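Local coordinates for Thiol:disulfide interchange protein DsbA (Neisseria meningitidis MC58, PDB 3HZ8) that probably works as a periplasmic thiol:disulfide oxidoreductase of the DsbA type, exchanging its redox-active disulfide with the cysteines of folding proteins, at residues I95-M99 against V100-I104; A140-M143 against Q144-T147. The protein carries 1 engineered substitution. One frame throughout, in Å; residues are numbered along the deposited sequence.

Contact 1. Residues I95-M99 against V100-I104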
loop_
_atom_site.group_PDB
_atom_site.type_symbol
_atom_site.label_atom_id
_atom_site.label_comp_id
_atom_site.label_asym_id
_atom_site.label_seq_id
_atom_site.Cartn_x
_atom_site.Cartn_y
_atom_site.Cartn_z
ATOM N N ILE A 95 -1.488 -4.786 12.784
ATOM C CA ILE A 95 -2.514 -3.744 12.662
ATOM C C ILE A 95 -3.802 -4.250 12.029
ATOM O O ILE A 95 -4.895 -3.935 12.493
ATOM C CB ILE A 95 -1.971 -2.519 11.905
ATOM C CG1 ILE A 95 -0.826 -1.886 12.698
ATOM C CG2 ILE A 95 -3.069 -1.472 11.684
ATOM C CD1 ILE A 95 0.108 -1.042 11.883
ATOM N N PHE A 96 -3.679 -5.023 10.951
ATOM C CA PHE A 96 -4.862 -5.629 10.365
ATOM C C PHE A 96 -5.595 -6.506 11.374
ATOM O O PHE A 96 -6.811 -6.464 11.428
ATOM C CB PHE A 96 -4.536 -6.461 9.120
ATOM C CG PHE A 96 -4.420 -5.653 7.855
ATOM C CD1 PHE A 96 -5.489 -4.896 7.376
ATOM C CD2 PHE A 96 -3.246 -5.672 7.138
ATOM C CE1 PHE A 96 -5.360 -4.182 6.192
ATOM C CE2 PHE A 96 -3.112 -4.947 5.960
ATOM C CZ PHE A 96 -4.170 -4.203 5.496
ATOM N N ASP A 97 -4.850 -7.291 12.160
ATOM C CA ASP A 97 -5.485 -8.136 13.184
ATOM C C ASP A 97 -6.241 -7.271 14.200
ATOM O O ASP A 97 -7.428 -7.476 14.437
ATOM C CB ASP A 97 -4.489 -9.057 13.898
ATOM C CG ASP A 97 -5.191 -10.020 14.837
ATOM O OD1 ASP A 97 -5.226 -9.750 16.054
ATOM O OD2 ASP A 97 -5.764 -11.013 14.351
ATOM N N ALA A 98 -5.554 -6.277 14.756
ATOM C CA ALA A 98 -6.166 -5.355 15.718
ATOM C C ALA A 98 -7.459 -4.706 15.212
ATOM O O ALA A 98 -8.451 -4.650 15.933
ATOM C CB ALA A 98 -5.173 -4.294 16.116
ATOM N N MET A 99 -7.446 -4.220 13.967
ATOM C CA MET A 99 -8.605 -3.544 13.381
ATOM C C MET A 99 -9.681 -4.515 12.911
ATOM O O MET A 99 -10.837 -4.395 13.281
ATOM C CB MET A 99 -8.172 -2.670 12.198
ATOM C CG MET A 99 -7.404 -1.416 12.582
ATOM S SD MET A 99 -8.471 -0.050 13.096
ATOM C CE MET A 99 -9.278 0.358 11.551
ATOM N N VAL A 100 -9.280 -5.467 12.075
ATOM C CA VAL A 100 -10.226 -6.375 11.436
ATOM C C VAL A 100 -10.729 -7.454 12.403
ATOM O O VAL A 100 -11.937 -7.652 12.531
ATOM C CB VAL A 100 -9.628 -6.961 10.128
ATOM C CG1 VAL A 100 -10.448 -8.137 9.599
ATOM C CG2 VAL A 100 -9.526 -5.853 9.071
ATOM N N ASN A 101 -9.809 -8.112 13.106
ATOM C CA ASN A 101 -10.175 -9.185 14.037
ATOM C C ASN A 101 -10.553 -8.708 15.447
ATOM O O ASN A 101 -11.613 -9.073 15.952
ATOM C CB ASN A 101 -9.086 -10.269 14.060
ATOM C CG ASN A 101 -8.863 -10.899 12.687
ATOM O OD1 ASN A 101 -9.808 -11.102 11.928
ATOM N ND2 ASN A 101 -7.608 -11.205 12.365
ATOM N N GLN A 102 -9.709 -7.876 16.063
ATOM C CA GLN A 102 -9.932 -7.417 17.447
ATOM C C GLN A 102 -10.943 -6.263 17.585
ATOM O O GLN A 102 -11.453 -6.011 18.677
ATOM C CB GLN A 102 -8.604 -7.031 18.121
ATOM C CG GLN A 102 -7.514 -8.125 18.184
ATOM C CD GLN A 102 -6.181 -7.577 18.710
ATOM O OE1 GLN A 102 -6.156 -6.865 19.711
ATOM N NE2 GLN A 102 -5.078 -7.898 18.032
ATOM N N LYS A 103 -11.221 -5.560 16.483
ATOM C CA LYS A 103 -12.129 -4.397 16.487
ATOM C C LYS A 103 -11.656 -3.214 17.357
ATOM O O LYS A 103 -12.466 -2.459 17.898
ATOM C CB LYS A 103 -13.569 -4.806 16.853
ATOM C CG LYS A 103 -14.477 -5.125 15.672
ATOM C CD LYS A 103 -14.405 -6.584 15.245
ATOM C CE LYS A 103 -15.571 -6.918 14.326
ATOM N NZ LYS A 103 -15.553 -8.320 13.813
ATOM N N ILE A 104 -10.340 -3.050 17.474
ATOM C CA ILE A 104 -9.769 -1.919 18.204
ATOM C C ILE A 104 -9.894 -0.628 17.392
ATOM O O ILE A 104 -9.666 -0.625 16.174
ATOM C CB ILE A 104 -8.286 -2.156 18.561
ATOM C CG1 ILE A 104 -8.127 -3.436 19.380
ATOM C CG2 ILE A 104 -7.726 -0.977 19.362
ATOM C CD1 ILE A 104 -6.707 -3.781 19.637
#
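Phe96 meets Val100 one helical turn on, through both backbone and side chain. Its carbonyl O accepts the amide N of Val100 at 2.7 Å, an ordinary i to i+4 bond. The ring turns an edge to Val100: CG2 lies near the ring plane, 4.5 Å from CD1, which is a loose apolar contact. Asp97 is where the helix widens. Its carbonyl O takes the N of Gln102 at 2.8 Å, an i to i+5 bond that marks a pi-type turn, while the i+4 bond from Asn101 N is weak. The Asp97 side chain spans this turn. With CG anti to the backbone N (chi1 -174°), the carboxylate is carried across the Asn101 and Gln102 side chains, which it meets at about a right angle, and each oxygen receives one amide: OD1 is 2.7 Å from Gln102 NE2 and OD2 is 2.7 Å from Asn101 ND2. The Gln102 bond uses the anti lone pair of OD1, whereas ND2 of Asn101 approaches OD2 from above the carboxylate plane, 39° out of it. Two nearly straight bonds should restrict rotation of the carboxylate. Ala98 meets the segment after the wide turn: its O accepts Ile104 N at 2.9 Å, an i to i+6 bond, and its CB packs 3.9 Å from Ile104 CD1. Lys103, with a positive phi of 63°, is where the chain leaves helical geometry, just before that bond. Met99 O adds a CH contact from Lys103 CA at 3.5 Å. Among its neighbours, this end of helix 88-101 places Phe96 on helix 37-50, touching Cys39 of the redox disulfide and stacking edge-to-face with Tyr34; Ile95 packs on helix 71-83, and Ala98 and Ile104 both rest on Trp115 of helix 109-118.

Contact 2. Residues A140-M143 against Q144-T147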
loop_
_atom_site.group_PDB
_atom_site.type_symbol
_atom_site.label_atom_id
_atom_site.label_comp_id
_atom_site.label_asym_id
_atom_site.label_seq_id
_atom_site.Cartn_x
_atom_site.Cartn_y
_atom_site.Cartn_z
ATOM N N ALA A 140 0.679 11.499 5.504
ATOM C CA ALA A 140 -0.784 11.289 5.544
ATOM C C ALA A 140 -1.580 12.264 4.665
ATOM O O ALA A 140 -2.561 11.876 4.008
ATOM C CB ALA A 140 -1.295 11.343 6.995
ATOM N N ASP A 141 -1.176 13.539 4.683
ATOM C CA ASP A 141 -1.752 14.569 3.827
ATOM C C ASP A 141 -1.630 14.206 2.352
ATOM O O ASP A 141 -2.542 14.432 1.548
ATOM C CB ASP A 141 -1.017 15.884 4.077
ATOM C CG ASP A 141 -1.253 16.431 5.460
ATOM O OD1 ASP A 141 -2.118 15.889 6.176
ATOM O OD2 ASP A 141 -0.579 17.412 5.831
ATOM N N LYS A 142 -0.467 13.658 2.009
ATOM C CA LYS A 142 -0.198 13.210 0.636
ATOM C C LYS A 142 -1.118 12.029 0.273
ATOM O O LYS A 142 -1.610 11.948 -0.847
ATOM C CB LYS A 142 1.284 12.843 0.468
ATOM C CG LYS A 142 1.695 12.293 -0.904
ATOM C CD LYS A 142 1.586 13.310 -2.016
ATOM C CE LYS A 142 2.081 12.739 -3.350
ATOM N NZ LYS A 142 1.818 13.706 -4.447
ATOM N N MET A 143 -1.349 11.116 1.216
ATOM C CA MET A 143 -2.281 10.005 0.960
ATOM C C MET A 143 -3.689 10.511 0.647
ATOM O O MET A 143 -4.360 9.998 -0.256
ATOM C CB MET A 143 -2.288 9.031 2.140
ATOM C CG MET A 143 -0.952 8.341 2.350
ATOM S SD MET A 143 -0.992 7.228 3.762
ATOM C CE MET A 143 0.757 6.843 3.977
ATOM N N GLN A 144 -4.150 11.518 1.386
ATOM C CA GLN A 144 -5.447 12.092 1.075
ATOM C C GLN A 144 -5.478 12.732 -0.308
ATOM O O GLN A 144 -6.435 12.537 -1.056
ATOM C CB GLN A 144 -5.887 13.113 2.128
ATOM C CG GLN A 144 -7.295 13.605 1.892
ATOM C CD GLN A 144 -7.809 14.503 2.995
ATOM O OE1 GLN A 144 -7.225 14.587 4.074
ATOM N NE2 GLN A 144 -8.912 15.179 2.722
ATOM N N GLU A 145 -4.427 13.498 -0.622
ATOM C CA GLU A 145 -4.291 14.112 -1.936
ATOM C C GLU A 145 -4.334 13.078 -3.063
ATOM O O GLU A 145 -5.010 13.289 -4.047
ATOM C CB GLU A 145 -3.012 14.953 -2.003
ATOM C CG GLU A 145 -2.812 15.701 -3.326
ATOM C CD GLU A 145 -1.832 15.004 -4.265
ATOM O OE1 GLU A 145 -0.629 14.930 -3.917
ATOM O OE2 GLU A 145 -2.260 14.534 -5.354
ATOM N N LEU A 146 -3.612 11.969 -2.916
ATOM C CA LEU A 146 -3.644 10.914 -3.934
ATOM C C LEU A 146 -5.039 10.321 -4.085
ATOM O O LEU A 146 -5.511 10.096 -5.197
ATOM C CB LEU A 146 -2.652 9.799 -3.609
ATOM C CG LEU A 146 -1.171 10.174 -3.644
ATOM C CD1 LEU A 146 -0.337 9.059 -3.040
ATOM C CD2 LEU A 146 -0.716 10.471 -5.079
ATOM N N THR A 147 -5.687 10.052 -2.956
ATOM C CA THR A 147 -7.030 9.474 -2.956
ATOM C C THR A 147 -7.988 10.322 -3.795
ATOM O O THR A 147 -8.726 9.798 -4.634
ATOM C CB THR A 147 -7.569 9.319 -1.500
ATOM O OG1 THR A 147 -6.679 8.498 -0.735
ATOM C CG2 THR A 147 -8.975 8.686 -1.494
#
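Residues 140-143 and 144-147 form two successive pieces of regular alpha helix, joined by four consecutive i to i+4 bonds. Gln144 N reaches Ala140 O at 3.1 Å, Glu145 N reaches Asp141 O at 3.0 Å, and Leu146 N reaches Lys142 O at 2.9 Å. The fourth carbonyl, Met143 O, is gripped twice: by Thr147 N at 3.0 Å and by the Thr147 hydroxyl OG1 at 2.8 Å, from opposite faces of the carbonyl plane. Thr147 chi1 of -58° sets OG1 beside its own backbone N, facing back up the helix. This hydroxyl also bonds to Val65 N, so a buried side chain ties helix 134-149 to the chain just after strand 57-63, the edge strand of the thioredoxin-type sheet. On the same flank Met143 and Leu146 touch that strand, Met143 on His63 and Leu146 on Arg60. On the exposed side Lys142 and Glu145 run side by side, pointing the same way. Bends at chi2 in both chains (67° and -100°) bring NZ to 2.8 Å from OE1, in a salt bridge that uses the syn lone pair of Glu145. Near its end the Lys142 chain passes obliquely over Leu146, CE lying 4.0 Å from CD2, while Leu146 CG sits 3.3 Å from Lys142 O. Gln144, extended beyond CG, gives its NE2 to Glu148 instead.

Overall arrangement
Contact 1 (95-104) closes before contact 2 (140-147) opens; their centres lie 23 Å apart, and the nearest atoms, about 11 Å apart, do not touch. Both belong to the DsbA-type thioredoxin domain, on different helices: contact 1 at the C-terminal end of helix 88-101, contact 2 within helix 134-149. Helix 71-83 is a common neighbour, meeting Ile95 and Met99 from the first and Ala140, Met143 and Gln144 from the second. As in other DsbA proteins, the helices between strand 57-63 and strand 157-160 make up the helical insertion, with helix 134-149 leading back to the sheet. Contact 1 borders the Cys36-Cys39 disulfide, whereas contact 2 joins the returning chain to the sheet edge.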